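Local coordinates for protein Pcdhgb2 (Mus musculus, PDB 5SZR) that probably mediates calcium-dependent cell adhesion, and may help to establish and maintain specific neuronal connections in the brain, at residues 373-378 with 401-406. Sequence-based numbering, arbitrary orientation.
Sequences QASDPG and ARQRLL. With MAN (alpha-D-mannopyranose), chain B.
Gln373 and Leu406 form a hydrogen-bonded antiparallel pair where edge strand 368-374 meets strand 402-410 in the last cadherin domain of this four-domain extracellular fragment. Leu406 N gives the shorter bond of the pair, 2.9 Å to Gln373 O; Gln373 N returns a longer bond to Leu406 O. Ser375 N, just past the strand end, continues the pairing at 3.0 Å from Arg404 O.

There the serine side chain takes over. With chi1 at 49°, Ser375 OG turns back to the partner strand and accepts a bond from Arg404 N (2.9 Å), while donating to Gln403 OE1 at a doubtfully short separation. Gln403 NE2 in turn bonds Ser400 O, and Asp376, next along the loop, forms a salt bridge with Arg393.

On the face bearing Gln373, Arg404 and Leu406, the extended Gln373 and Arg404 chains run side by side. Arg404 NH2 reaches Gln373 OE1 at 3.0 Å, nearly straight (163°) and in the amide plane, although amide and guanidinium are turned 41° apart. Arg404 NH1 bonds weakly to mannose O4 at 3.3 Å. A lysine in place of Arg404 would probably leave either Gln373 OE1 or mannose O4 without its guanidinium bond, though Asp333 would still hold the sugar.

Van der Waals contacts lie on both faces: Leu406 CD2 lies beside the Gln373 amide and CD1 meets mannose C2 (3.7 Å), while apolar Ala374 CB touches Leu405 CD2 (3.6 Å) on the other.

Ser375 OG, donor and acceptor at once, thus ties the first loop residue to the partner strand beyond the last backbone bond, while one guanidinium joins the Gln373 amide to a mannose attached to the protein.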
# COMPACT_ATOMS: atom_id res chain seq x y z
N GLN A 373 -14.40 -68.58 -10.71
CA GLN A 373 -14.32 -69.97 -11.13
C GLN A 373 -15.72 -70.55 -11.17
O GLN A 373 -16.57 -70.21 -10.34
CB GLN A 373 -13.44 -70.79 -10.18
CG GLN A 373 -11.99 -70.36 -10.14
CD GLN A 373 -11.22 -71.01 -9.00
OE1 GLN A 373 -11.80 -71.69 -8.15
NE2 GLN A 373 -9.91 -70.80 -8.98
N ALA A 374 -15.97 -71.41 -12.15
CA ALA A 374 -17.25 -72.08 -12.30
C ALA A 374 -17.02 -73.50 -12.77
O ALA A 374 -16.25 -73.72 -13.72
CB ALA A 374 -18.16 -71.33 -13.28
N SER A 375 -17.67 -74.47 -12.12
CA SER A 375 -17.55 -75.85 -12.57
C SER A 375 -18.22 -76.07 -13.92
O SER A 375 -17.88 -77.03 -14.63
CB SER A 375 -18.13 -76.81 -11.53
OG SER A 375 -19.43 -76.41 -11.11
N ASP A 376 -19.16 -75.20 -14.30
CA ASP A 376 -19.76 -75.24 -15.63
C ASP A 376 -20.13 -73.82 -16.00
O ASP A 376 -21.20 -73.32 -15.62
CB ASP A 376 -20.98 -76.16 -15.68
CG ASP A 376 -21.48 -76.39 -17.09
OD1 ASP A 376 -20.71 -76.15 -18.05
OD2 ASP A 376 -22.65 -76.81 -17.25
N PRO A 377 -19.27 -73.12 -16.73
CA PRO A 377 -19.57 -71.72 -17.09
C PRO A 377 -20.81 -71.64 -17.96
O PRO A 377 -20.97 -72.39 -18.93
CB PRO A 377 -18.31 -71.27 -17.85
CG PRO A 377 -17.25 -72.26 -17.47
CD PRO A 377 -17.96 -73.55 -17.26
N GLY A 378 -21.70 -70.72 -17.61
CA GLY A 378 -22.92 -70.50 -18.34
C GLY A 378 -24.13 -71.21 -17.78
O GLY A 378 -25.26 -70.87 -18.14
N ALA A 401 -24.46 -83.00 -10.79
CA ALA A 401 -25.38 -82.59 -9.74
C ALA A 401 -24.74 -81.57 -8.81
O ALA A 401 -25.39 -80.61 -8.38
CB ALA A 401 -25.86 -83.81 -8.96
N ARG A 402 -23.46 -81.76 -8.48
CA ARG A 402 -22.73 -80.84 -7.62
C ARG A 402 -22.06 -79.77 -8.47
O ARG A 402 -21.33 -80.09 -9.42
CB ARG A 402 -21.68 -81.57 -6.79
CG ARG A 402 -22.23 -82.57 -5.78
CD ARG A 402 -21.12 -82.99 -4.82
NE ARG A 402 -20.45 -81.83 -4.25
CZ ARG A 402 -20.56 -81.44 -2.98
NH1 ARG A 402 -21.31 -82.14 -2.14
NH2 ARG A 402 -19.91 -80.36 -2.56
N GLN A 403 -22.30 -78.51 -8.12
CA GLN A 403 -21.72 -77.37 -8.82
C GLN A 403 -21.02 -76.45 -7.83
O GLN A 403 -21.39 -76.40 -6.65
CB GLN A 403 -22.78 -76.59 -9.60
CG GLN A 403 -23.43 -77.39 -10.72
CD GLN A 403 -22.52 -77.53 -11.92
OE1 GLN A 403 -21.62 -76.71 -12.13
NE2 GLN A 403 -22.76 -78.56 -12.73
N ARG A 404 -20.02 -75.73 -8.31
CA ARG A 404 -19.23 -74.86 -7.45
C ARG A 404 -18.91 -73.56 -8.17
O ARG A 404 -18.41 -73.58 -9.30
CB ARG A 404 -17.94 -75.55 -7.01
CG ARG A 404 -16.96 -74.64 -6.29
CD ARG A 404 -15.68 -75.40 -5.98
NE ARG A 404 -14.71 -74.57 -5.29
CZ ARG A 404 -13.91 -73.69 -5.89
NH1 ARG A 404 -13.05 -72.99 -5.17
NH2 ARG A 404 -13.99 -73.50 -7.20
N LEU A 405 -19.19 -72.44 -7.51
CA LEU A 405 -18.88 -71.10 -8.00
C LEU A 405 -17.98 -70.39 -7.00
O LEU A 405 -18.25 -70.40 -5.80
CB LEU A 405 -20.14 -70.27 -8.21
CG LEU A 405 -21.15 -70.52 -9.33
CD1 LEU A 405 -22.21 -69.43 -9.29
CD2 LEU A 405 -20.48 -70.55 -10.69
N LEU A 406 -16.91 -69.76 -7.50
CA LEU A 406 -16.07 -68.87 -6.70
C LEU A 406 -16.33 -67.45 -7.16
O LEU A 406 -15.95 -67.07 -8.28
CB LEU A 406 -14.59 -69.24 -6.83
CG LEU A 406 -13.61 -68.27 -6.15
CD1 LEU A 406 -13.93 -68.13 -4.67
CD2 LEU A 406 -12.17 -68.70 -6.35
C1 MAN B . -14.32 -70.68 -1.23
C2 MAN B . -12.98 -70.05 -1.62
C3 MAN B . -12.15 -71.08 -2.40
C4 MAN B . -11.98 -72.37 -1.60
C5 MAN B . -13.34 -72.95 -1.18
C6 MAN B . -13.20 -74.11 -0.19
O2 MAN B . -12.22 -69.72 -0.46
O3 MAN B . -10.88 -70.56 -2.79
O4 MAN B . -11.29 -73.33 -2.38
O5 MAN B . -14.17 -71.92 -0.54
O6 MAN B . -14.50 -74.64 0.07